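Local coordinates for protein L-rhamnose mutarotase (Formosa agariphila, PDB 6HHN) that catalyses the interconversion of alpha- and beta-L-rhamnose, an anomeric conversion that serves the breakdown of the algal polysaccharide ulvan, at residues A[29-43]-A[81-95]. Sequence-based numbering, arbitrary orientation. Where two conformers were deposited one is given.
Sequences YKERHDQLWPELKQL and NEIVKKWWDFMADIM
W87 presents one indole face to L36 and L40: L40 CD2 stands 3.6 Å from the centroid of its five-membered ring and L36 CD1 over the six-membered ring, both near the ring normals, as CH-pi contacts require. M91 CG lies over the opposite face, toward its rim. The benzo edge of W87 is turned toward the face of W37 and, separately, toward the face of H33, two edge-to-face pairs with planes at 88° and 90°. CG of W87 lies anti to the backbone N, which carries the indole off its helix into the gap between helices 26-34 and 38-46. H33 is held from both sides, W87 CZ2 over one face and Y29 CE2 over the other; a water sits at its edge, in plane, 3.3 Å from H33 NE2. At the far end R32 grips D93 end-on, NH1 to OD1 at 2.7 Å and NH2 to OD2 at 3.0 Å, the bonds nearly straight and the two flat groups 16° from coplanar, while I94 CD1 lies over one face of the guanidinium, off its centre. Cutting R32 back to an alanine would probably leave the D93 carboxylate without its charged mate and M91 SD without the packing of R32 CD, now 3.5 Å away. F112 of the second subunit meets H33 edge-to-face. Here helices pack within a dimeric alpha+beta barrel fold, and Y29, H33 and W87 match the substrate-binding and proton-donor positions inferred from related rhamnose mutarotases.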
ATOM      1  N   TYR A  29      12.801 -12.087   5.748  1.00 24.91           N
ATOM      2  CA  TYR A  29      11.544 -11.441   6.102  1.00 23.63           C
ATOM      3  C   TYR A  29      10.367 -12.303   5.683  1.00 24.64           C
ATOM      4  O   TYR A  29       9.434 -12.547   6.467  1.00 23.73           O
ATOM      5  CB  TYR A  29      11.493 -10.057   5.436  1.00 22.79           C
ATOM      6  CG  TYR A  29      10.286  -9.252   5.847  1.00 22.06           C
ATOM      7  CD1 TYR A  29      10.308  -8.473   6.982  1.00 22.95           C
ATOM      8  CD2 TYR A  29       9.117  -9.286   5.103  1.00 24.09           C
ATOM      9  CE1 TYR A  29       9.205  -7.770   7.382  1.00 24.52           C
ATOM     10  CE2 TYR A  29       8.019  -8.580   5.494  1.00 24.92           C
ATOM     11  CZ  TYR A  29       8.068  -7.808   6.622  1.00 25.87           C
ATOM     12  OH  TYR A  29       6.962  -7.083   7.010  1.00 30.16           O
ATOM     13  N   LYS A  30      10.398 -12.788   4.441  1.00 27.50           N
ATOM     14  CA  LYS A  30       9.287 -13.577   3.929  1.00 28.25           C
ATOM     15  C   LYS A  30       9.153 -14.894   4.681  1.00 28.87           C
ATOM     16  O   LYS A  30       8.039 -15.303   5.042  1.00 29.06           O
ATOM     17  CB  LYS A  30       9.471 -13.822   2.433  1.00 36.64           C
ATOM     18  CG  LYS A  30       8.346 -14.635   1.822  1.00 47.86           C
ATOM     19  CD  LYS A  30       8.109 -14.261   0.361  1.00 60.51           C
ATOM     20  CE  LYS A  30       7.044 -15.141  -0.282  1.00 62.24           C
ATOM     21  NZ  LYS A  30       6.585 -16.259   0.603  1.00 67.81           N
ATOM     22  N   GLU A  31      10.270 -15.578   4.933  1.00 30.91           N
ATOM     23  CA  GLU A  31      10.203 -16.856   5.636  1.00 30.82           C
ATOM     24  C   GLU A  31       9.667 -16.684   7.055  1.00 30.73           C
ATOM     25  O   GLU A  31       8.841 -17.484   7.518  1.00 32.60           O
ATOM     26  CB  GLU A  31      11.585 -17.507   5.661  1.00 39.63           C
ATOM     27  CG  GLU A  31      12.094 -17.852   4.275  1.00 52.40           C
ATOM     28  CD  GLU A  31      13.541 -18.299   4.271  1.00 59.64           C
ATOM     29  OE1 GLU A  31      14.168 -18.299   5.353  1.00 59.83           O
ATOM     30  OE2 GLU A  31      14.048 -18.648   3.181  1.00 64.47           O
ATOM     31  N   ARG A  32      10.122 -15.645   7.765  1.00 28.00           N
ATOM     32  CA  ARG A  32       9.628 -15.428   9.123  1.00 25.25           C
ATOM     33  C   ARG A  32       8.140 -15.100   9.116  1.00 24.45           C
ATOM     34  O   ARG A  32       7.404 -15.512  10.028  1.00 26.09           O
ATOM     35  CB  ARG A  32      10.443 -14.334   9.812  1.00 25.13           C
ATOM     36  CG  ARG A  32      11.885 -14.720  10.095  1.00 26.43           C
ATOM     37  CD  ARG A  32      12.662 -13.645  10.862  1.00 31.17           C
ATOM     38  NE  ARG A  32      14.118 -13.815  10.720  1.00 31.31           N
ATOM     39  CZ  ARG A  32      15.037 -13.018  11.271  1.00 28.69           C
ATOM     40  NH1 ARG A  32      14.670 -11.995  12.031  1.00 27.43           N
ATOM     41  NH2 ARG A  32      16.332 -13.243  11.059  1.00 29.84           N
ATOM     42  N   HIS A  33       7.669 -14.367   8.097  1.00 25.02           N
ATOM     43  CA  HIS A  33       6.249 -14.042   8.039  1.00 26.23           C
ATOM     44  C   HIS A  33       5.403 -15.228   7.608  1.00 27.94           C
ATOM     45  O   HIS A  33       4.245 -15.339   8.035  1.00 28.13           O
ATOM     46  CB  HIS A  33       6.021 -12.800   7.163  1.00 23.95           C
ATOM     47  CG  HIS A  33       6.418 -11.548   7.863  1.00 24.26           C
ATOM     48  ND1 HIS A  33       5.510 -10.713   8.486  1.00 26.83           N
ATOM     49  CD2 HIS A  33       7.646 -11.054   8.146  1.00 20.36           C
ATOM     50  CE1 HIS A  33       6.163  -9.740   9.098  1.00 22.03           C
ATOM     51  NE2 HIS A  33       7.459  -9.924   8.908  1.00 28.10           N
ATOM     52  N   ASP A  34       5.957 -16.128   6.793  1.00 28.41           N
ATOM     53  CA  ASP A  34       5.268 -17.376   6.493  1.00 27.88           C
ATOM     54  C   ASP A  34       5.051 -18.191   7.765  1.00 30.16           C
ATOM     55  O   ASP A  34       4.126 -19.011   7.829  1.00 35.06           O
ATOM     56  CB  ASP A  34       6.084 -18.214   5.498  1.00 32.73           C
ATOM     57  CG  ASP A  34       6.065 -17.656   4.074  1.00 37.10           C
ATOM     58  OD1 ASP A  34       5.262 -16.746   3.763  1.00 36.60           O
ATOM     59  OD2 ASP A  34       6.867 -18.151   3.257  1.00 38.75           O
ATOM     60  N   GLN A  35       5.904 -17.985   8.773  1.00 29.32           N
ATOM     61  CA  GLN A  35       5.829 -18.677  10.057  1.00 32.19           C
ATOM     62  C   GLN A  35       5.391 -17.746  11.186  1.00 26.39           C
ATOM     63  O   GLN A  35       5.742 -17.962  12.357  1.00 27.53           O
ATOM     64  CB  GLN A  35       7.179 -19.307  10.403  1.00 42.34           C
ATOM     65  CG  GLN A  35       7.728 -20.243   9.346  1.00 50.99           C
ATOM     66  CD  GLN A  35       6.778 -21.376   9.024  1.00 59.14           C
ATOM     67  OE1 GLN A  35       6.184 -21.979   9.924  1.00 60.64           O
ATOM     68  NE2 GLN A  35       6.622 -21.671   7.738  1.00 61.25           N
ATOM     69  N   LEU A  36       4.619 -16.711  10.853  1.00 26.90           N
ATOM     70  CA  LEU A  36       4.148 -15.762  11.854  1.00 26.03           C
ATOM     71  C   LEU A  36       3.464 -16.505  12.984  1.00 20.81           C
ATOM     72  O   LEU A  36       2.659 -17.407  12.750  1.00 24.99           O
ATOM     73  CB  LEU A  36       3.149 -14.794  11.221  1.00 30.93           C
ATOM     74  CG  LEU A  36       2.578 -13.710  12.145  1.00 30.74           C
ATOM     75  CD1 LEU A  36       3.647 -12.677  12.429  1.00 43.10           C
ATOM     76  CD2 LEU A  36       1.354 -13.058  11.560  1.00 36.38           C
ATOM     77  N   TRP A  37       3.802 -16.140  14.216  1.00 19.33           N
ATOM     78  CA  TRP A  37       3.302 -16.888  15.359  1.00 16.85           C
ATOM     79  C   TRP A  37       1.781 -16.849  15.393  1.00 17.93           C
ATOM     80  O   TRP A  37       1.194 -15.761  15.240  1.00 18.98           O
ATOM     81  CB  TRP A  37       3.841 -16.302  16.660  1.00 16.83           C
ATOM     82  CG  TRP A  37       5.322 -16.206  16.719  1.00 16.10           C
ATOM     83  CD1 TRP A  37       6.225 -16.957  16.030  1.00 21.13           C
ATOM     84  CD2 TRP A  37       6.072 -15.276  17.498  1.00 15.81           C
ATOM     85  NE1 TRP A  37       7.508 -16.561  16.353  1.00 20.88           N
ATOM     86  CE2 TRP A  37       7.434 -15.538  17.260  1.00 17.95           C
ATOM     87  CE3 TRP A  37       5.724 -14.282  18.416  1.00 16.46           C
ATOM     88  CZ2 TRP A  37       8.452 -14.792  17.857  1.00 17.93           C
ATOM     89  CZ3 TRP A  37       6.729 -13.563  19.025  1.00 16.49           C
ATOM     90  CH2 TRP A  37       8.080 -13.822  18.740  1.00 17.63           C
ATOM     91  N   PRO A  38       1.111 -17.967  15.621  1.00 19.01           N
ATOM     92  CA  PRO A  38      -0.347 -17.930  15.755  1.00 20.50           C
ATOM     93  C   PRO A  38      -0.836 -17.027  16.868  1.00 20.06           C
ATOM     94  O   PRO A  38      -1.934 -16.450  16.761  1.00 21.61           O
ATOM     95  CB  PRO A  38      -0.728 -19.398  15.979  1.00 23.24           C
ATOM     96  CG  PRO A  38       0.470 -20.084  16.390  1.00 27.49           C
ATOM     97  CD  PRO A  38       1.662 -19.320  15.816  1.00 22.15           C
ATOM     98  N   GLU A  39      -0.036 -16.866  17.927  1.00 18.12           N
ATOM     99  CA  GLU A  39      -0.408 -15.949  18.997  1.00 19.36           C
ATOM    100  C   GLU A  39      -0.559 -14.530  18.469  1.00 18.52           C
ATOM    101  O   GLU A  39      -1.475 -13.803  18.869  1.00 20.13           O
ATOM    102  CB  GLU A  39       0.661 -15.945  20.091  1.00 19.89           C
ATOM    103  CG  GLU A  39       0.785 -17.222  20.907  1.00 20.11           C
ATOM    104  CD  GLU A  39       1.588 -18.331  20.261  1.00 18.29           C
ATOM    105  OE1 GLU A  39       2.090 -18.151  19.131  1.00 19.06           O
ATOM    106  OE2 GLU A  39       1.747 -19.405  20.907  1.00 20.32           O
ATOM    107  N   LEU A  40       0.355 -14.106  17.588  1.00 17.54           N
ATOM    108  CA  LEU A  40       0.314 -12.758  17.049  1.00 18.12           C
ATOM    109  C   LEU A  40      -0.854 -12.586  16.091  1.00 19.47           C
ATOM    110  O   LEU A  40      -1.531 -11.551  16.105  1.00 21.33           O
ATOM    111  CB  LEU A  40       1.661 -12.440  16.391  1.00 19.57           C
ATOM    112  CG  LEU A  40       1.831 -11.025  15.826  1.00 22.46           C
ATOM    113  CD1 LEU A  40       1.531  -9.985  16.897  1.00 25.63           C
ATOM    114  CD2 LEU A  40       3.236 -10.866  15.295  1.00 27.47           C
ATOM    115  N   LYS A  41      -1.122 -13.591  15.253  0.61 20.54           N
ATOM    116  CA  LYS A  41      -2.269 -13.500  14.356  0.61 23.43           C
ATOM    117  C   LYS A  41      -3.553 -13.326  15.159  0.61 21.48           C
ATOM    118  O   LYS A  41      -4.380 -12.453  14.860  0.61 22.64           O
ATOM    119  CB  LYS A  41      -2.352 -14.743  13.469  0.61 23.17           C
ATOM    120  CG  LYS A  41      -1.230 -14.878  12.447  0.61 29.06           C
ATOM    121  CD  LYS A  41      -1.472 -16.086  11.542  0.61 34.87           C
ATOM    122  CE  LYS A  41      -0.200 -16.537  10.842  0.61 38.95           C
ATOM    123  NZ  LYS A  41      -0.460 -17.675   9.909  0.61 41.83           N
ATOM    124  N   GLN A  42      -3.726 -14.136  16.210  1.00 21.23           N
ATOM    125  CA  GLN A  42      -4.930 -14.023  17.019  1.00 23.02           C
ATOM    126  C   GLN A  42      -5.006 -12.675  17.727  1.00 23.14           C
ATOM    127  O   GLN A  42      -6.081 -12.084  17.804  1.00 24.78           O
ATOM    128  CB  GLN A  42      -5.028 -15.168  18.024  1.00 24.80           C
ATOM    129  CG  GLN A  42      -6.370 -15.217  18.709  1.00 30.37           C
ATOM    130  CD  GLN A  42      -7.493 -15.384  17.713  1.00 37.49           C
ATOM    131  OE1 GLN A  42      -7.482 -16.310  16.896  1.00 42.49           O
ATOM    132  NE2 GLN A  42      -8.455 -14.471  17.750  1.00 39.35           N
ATOM    133  N   LEU A  43      -3.882 -12.173  18.265  1.00 21.46           N
ATOM    134  CA  LEU A  43      -3.937 -10.866  18.912  1.00 22.26           C
ATOM    135  C   LEU A  43      -4.352  -9.781  17.929  1.00 24.18           C
ATOM    136  O   LEU A  43      -5.121  -8.876  18.273  1.00 26.12           O
ATOM    137  CB  LEU A  43      -2.583 -10.492  19.492  1.00 25.46           C
ATOM    138  CG  LEU A  43      -2.245 -11.099  20.844  1.00 28.08           C
ATOM    139  CD1 LEU A  43      -0.766 -10.909  21.152  1.00 30.43           C
ATOM    140  CD2 LEU A  43      -3.123 -10.455  21.911  1.00 30.83           C
ATOM    141  N   ASN A  81       1.840  -4.869  24.307  1.00 26.19           N
ATOM    142  CA  ASN A  81       1.578  -6.288  24.472  1.00 23.99           C
ATOM    143  C   ASN A  81       2.880  -7.075  24.429  1.00 21.09           C
ATOM    144  O   ASN A  81       3.728  -6.841  23.563  1.00 21.84           O
ATOM    145  CB  ASN A  81       0.633  -6.754  23.369  1.00 24.92           C
ATOM    146  CG  ASN A  81       0.405  -8.236  23.407  1.00 26.36           C
ATOM    147  OD1 ASN A  81       1.206  -9.002  22.876  1.00 27.12           O
ATOM    148  ND2 ASN A  81      -0.699  -8.660  24.037  1.00 30.28           N
ATOM    149  N   GLU A  82       3.018  -8.037  25.350  1.00 24.16           N
ATOM    150  CA  GLU A  82       4.273  -8.774  25.498  1.00 23.26           C
ATOM    151  C   GLU A  82       4.614  -9.581  24.248  1.00 19.33           C
ATOM    152  O   GLU A  82       5.797  -9.718  23.888  1.00 20.89           O
ATOM    153  CB  GLU A  82       4.174  -9.685  26.729  1.00 31.80           C
ATOM    154  CG  GLU A  82       5.352 -10.619  26.947  1.00 39.88           C
ATOM    155  CD  GLU A  82       5.192 -11.512  28.178  1.00 50.53           C
ATOM    156  OE1 GLU A  82       6.218 -11.822  28.824  1.00 50.84           O
ATOM    157  OE2 GLU A  82       4.042 -11.900  28.500  1.00 54.51           O
ATOM    158  N   ILE A  83       3.611 -10.144  23.582  1.00 21.30           N
ATOM    159  CA  ILE A  83       3.885 -10.953  22.401  1.00 19.83           C
ATOM    160  C   ILE A  83       4.325 -10.076  21.236  1.00 17.74           C
ATOM    161  O   ILE A  83       5.219 -10.452  20.463  1.00 17.74           O
ATOM    162  CB  ILE A  83       2.667 -11.811  22.039  1.00 22.70           C
ATOM    163  CG1 ILE A  83       2.342 -12.796  23.192  1.00 29.53           C
ATOM    164  CG2 ILE A  83       2.914 -12.594  20.788  1.00 26.50           C
ATOM    165  CD1 ILE A  83       1.005 -13.523  23.117  1.00 38.18           C
ATOM    166  N   VAL A  84       3.692  -8.911  21.068  1.00 18.82           N
ATOM    167  CA  VAL A  84       4.121  -7.970  20.030  1.00 18.94           C
ATOM    168  C   VAL A  84       5.567  -7.570  20.263  1.00 17.60           C
ATOM    169  O   VAL A  84       6.377  -7.528  19.329  1.00 17.92           O
ATOM    170  CB  VAL A  84       3.176  -6.755  20.001  1.00 19.15           C
ATOM    171  CG1 VAL A  84       3.748  -5.663  19.108  1.00 20.66           C
ATOM    172  CG2 VAL A  84       1.783  -7.183  19.549  1.00 22.27           C
ATOM    173  N   LYS A  85       5.922  -7.265  21.512  1.00 17.56           N
ATOM    174  CA  LYS A  85       7.290  -6.857  21.797  1.00 17.94           C
ATOM    175  C   LYS A  85       8.269  -7.988  21.519  1.00 16.16           C
ATOM    176  O   LYS A  85       9.380  -7.747  21.025  1.00 17.65           O
ATOM    177  CB  LYS A  85       7.405  -6.373  23.237  1.00 20.58           C
ATOM    178  CG  LYS A  85       6.671  -5.058  23.489  1.00 25.85           C
ATOM    179  CD  LYS A  85       6.917  -4.542  24.907  1.00 34.55           C
ATOM    180  CE  LYS A  85       5.780  -4.869  25.836  1.00 46.05           C
ATOM    181  NZ  LYS A  85       6.066  -4.394  27.216  1.00 44.89           N
ATOM    182  N   LYS A  86       7.872  -9.236  21.819  1.00 17.30           N
ATOM    183  CA  LYS A  86       8.717 -10.375  21.474  1.00 17.19           C
ATOM    184  C   LYS A  86       8.890 -10.510  19.970  1.00 14.99           C
ATOM    185  O   LYS A  86       9.974 -10.865  19.494  1.00 16.10           O
ATOM    186  CB  LYS A  86       8.144 -11.664  22.073  1.00 17.61           C
ATOM    187  CG  LYS A  86       8.394 -11.814  23.550  1.00 18.69           C
ATOM    188  CD  LYS A  86       7.556 -12.945  24.101  1.00 19.36           C
ATOM    189  CE  LYS A  86       7.825 -13.178  25.577  1.00 22.09           C
ATOM    190  NZ  LYS A  86       9.182 -13.741  25.785  1.00 22.77           N
ATOM    191  N   TRP A  87       7.826 -10.237  19.197  1.00 15.12           N
ATOM    192  CA  TRP A  87       7.939 -10.274  17.739  1.00 15.53           C
ATOM    193  C   TRP A  87       8.906  -9.195  17.243  1.00 15.23           C
ATOM    194  O   TRP A  87       9.769  -9.464  16.405  1.00 15.12           O
ATOM    195  CB  TRP A  87       6.547 -10.118  17.089  1.00 15.95           C
ATOM    196  CG  TRP A  87       6.614 -10.184  15.585  1.00 14.86           C
ATOM    197  CD1 TRP A  87       6.500  -9.140  14.716  1.00 17.15           C
ATOM    198  CD2 TRP A  87       6.822 -11.350  14.791  1.00 16.67           C
ATOM    199  NE1 TRP A  87       6.619  -9.586  13.413  1.00 21.09           N
ATOM    200  CE2 TRP A  87       6.815 -10.941  13.433  1.00 18.85           C
ATOM    201  CE3 TRP A  87       6.999 -12.708  15.086  1.00 16.37           C
ATOM    202  CZ2 TRP A  87       7.001 -11.837  12.382  1.00 19.57           C
ATOM    203  CZ3 TRP A  87       7.160 -13.599  14.038  1.00 19.44           C
ATOM    204  CH2 TRP A  87       7.181 -13.151  12.701  1.00 20.41           C
ATOM    205  N   TRP A  88       8.792  -7.990  17.773  1.00 16.45           N
ATOM    206  CA  TRP A  88       9.745  -6.943  17.417  1.00 16.76           C
ATOM    207  C   TRP A  88      11.174  -7.387  17.712  1.00 15.66           C
ATOM    208  O   TRP A  88      12.083  -7.205  16.882  1.00 16.32           O
ATOM    209  CB  TRP A  88       9.411  -5.685  18.197  1.00 20.69           C
ATOM    210  CG  TRP A  88       8.152  -5.009  17.788  1.00 25.26           C
ATOM    211  CD1 TRP A  88       7.417  -5.228  16.657  1.00 28.55           C
ATOM    212  CD2 TRP A  88       7.466  -3.998  18.525  1.00 30.43           C
ATOM    213  NE1 TRP A  88       6.325  -4.388  16.635  1.00 31.79           N
ATOM    214  CE2 TRP A  88       6.336  -3.628  17.777  1.00 32.27           C
ATOM    215  CE3 TRP A  88       7.714  -3.357  19.738  1.00 32.80           C
ATOM    216  CZ2 TRP A  88       5.450  -2.652  18.212  1.00 36.59           C
ATOM    217  CZ3 TRP A  88       6.827  -2.397  20.175  1.00 36.64           C
ATOM    218  CH2 TRP A  88       5.712  -2.052  19.414  1.00 36.85           C
ATOM    219  N   ASP A  89      11.410  -7.947  18.901  1.00 15.63           N
ATOM    220  CA  ASP A  89      12.762  -8.398  19.223  1.00 16.85           C
ATOM    221  C   ASP A  89      13.241  -9.448  18.220  1.00 15.60           C
ATOM    222  O   ASP A  89      14.405  -9.456  17.806  1.00 17.08           O
ATOM    223  CB  ASP A  89      12.783  -9.020  20.622  1.00 17.91           C
ATOM    224  CG  ASP A  89      12.557  -8.015  21.762  1.00 21.10           C
ATOM    225  OD1 ASP A  89      12.653  -6.792  21.564  1.00 22.07           O
ATOM    226  OD2 ASP A  89      12.279  -8.482  22.899  1.00 23.03           O
ATOM    227  N   PHE A  90      12.365 -10.394  17.860  1.00 15.61           N
ATOM    228  CA  PHE A  90      12.719 -11.466  16.929  1.00 16.41           C
ATOM    229  C   PHE A  90      13.091 -10.935  15.555  1.00 16.19           C
ATOM    230  O   PHE A  90      13.968 -11.504  14.890  1.00 17.42           O
ATOM    231  CB  PHE A  90      11.516 -12.407  16.874  1.00 15.64           C
ATOM    232  CG  PHE A  90      11.623 -13.544  15.916  1.00 15.22           C
ATOM    233  CD1 PHE A  90      12.528 -14.558  16.094  1.00 16.57           C
ATOM    234  CD2 PHE A  90      10.723 -13.643  14.858  1.00 16.79           C
ATOM    235  CE1 PHE A  90      12.594 -15.629  15.221  1.00 17.73           C
ATOM    236  CE2 PHE A  90      10.766 -14.711  13.993  1.00 19.77           C
ATOM    237  CZ  PHE A  90      11.702 -15.712  14.170  1.00 18.30           C
ATOM    238  N   MET A  91      12.464  -9.842  15.119  1.00 15.17           N
ATOM    239  CA  MET A  91      12.643  -9.296  13.788  1.00 15.68           C
ATOM    240  C   MET A  91      13.722  -8.217  13.711  1.00 17.18           C
ATOM    241  O   MET A  91      14.002  -7.725  12.609  1.00 18.56           O
ATOM    242  CB  MET A  91      11.313  -8.698  13.309  1.00 18.06           C
ATOM    243  CG  MET A  91      10.220  -9.731  13.055  1.00 19.60           C
ATOM    244  SD  MET A  91      10.642 -10.902  11.776  1.00 22.04           S
ATOM    245  CE  MET A  91      10.901  -9.777  10.417  1.00 25.04           C
ATOM    246  N   ALA A  92      14.322  -7.820  14.828  1.00 16.84           N
ATOM    247  CA  ALA A  92      15.050  -6.557  14.880  1.00 17.78           C
ATOM    248  C   ALA A  92      16.356  -6.577  14.094  1.00 18.98           C
ATOM    249  O   ALA A  92      16.863  -5.507  13.763  1.00 24.38           O
ATOM    250  CB  ALA A  92      15.339  -6.197  16.336  1.00 21.64           C
ATOM    251  N   ASP A  93      16.888  -7.756  13.786  1.00 18.95           N
ATOM    252  CA  ASP A  93      18.147  -7.847  13.056  1.00 21.27           C
ATOM    253  C   ASP A  93      17.993  -7.553  11.577  1.00 21.86           C
ATOM    254  O   ASP A  93      18.993  -7.214  10.924  1.00 26.77           O
ATOM    255  CB  ASP A  93      18.765  -9.242  13.220  1.00 25.73           C
ATOM    256  CG  ASP A  93      17.803 -10.397  12.833  1.00 28.44           C
ATOM    257  OD1 ASP A  93      16.561 -10.261  12.943  1.00 30.48           O
ATOM    258  OD2 ASP A  93      18.304 -11.471  12.438  1.00 34.59           O
ATOM    259  N   ILE A  94      16.794  -7.683  11.015  1.00 20.93           N
ATOM    260  CA  ILE A  94      16.613  -7.512   9.573  1.00 21.79           C
ATOM    261  C   ILE A  94      15.755  -6.319   9.213  1.00 21.15           C
ATOM    262  O   ILE A  94      15.597  -6.037   8.020  1.00 20.56           O
ATOM    263  CB  ILE A  94      16.094  -8.796   8.901  1.00 24.74           C
ATOM    264  CG1 ILE A  94      14.684  -9.115   9.373  1.00 21.75           C
ATOM    265  CG2 ILE A  94      17.078  -9.945   9.195  1.00 27.27           C
ATOM    266  CD1 ILE A  94      14.129 -10.381   8.735  1.00 28.31           C
ATOM    267  N   MET A  95      15.175  -5.621  10.184  0.58 22.26           N
ATOM    268  CA  MET A  95      14.352  -4.441   9.965  0.58 23.50           C
ATOM    269  C   MET A  95      15.073  -3.202  10.487  0.58 19.28           C
ATOM    270  O   MET A  95      15.906  -3.287  11.388  0.58 22.15           O
ATOM    271  CB  MET A  95      13.017  -4.551  10.741  0.58 18.84           C
ATOM    272  CG  MET A  95      12.155  -5.747  10.418  0.58 24.04           C
ATOM    273  SD  MET A  95      11.278  -5.525   8.875  0.58 24.63           S
ATOM    274  CE  MET A  95      10.106  -4.226   9.313  0.58 22.58           C
TER
HETATM  275  O   HOH W   1       8.044  -7.565  11.083  1.00 40.22           O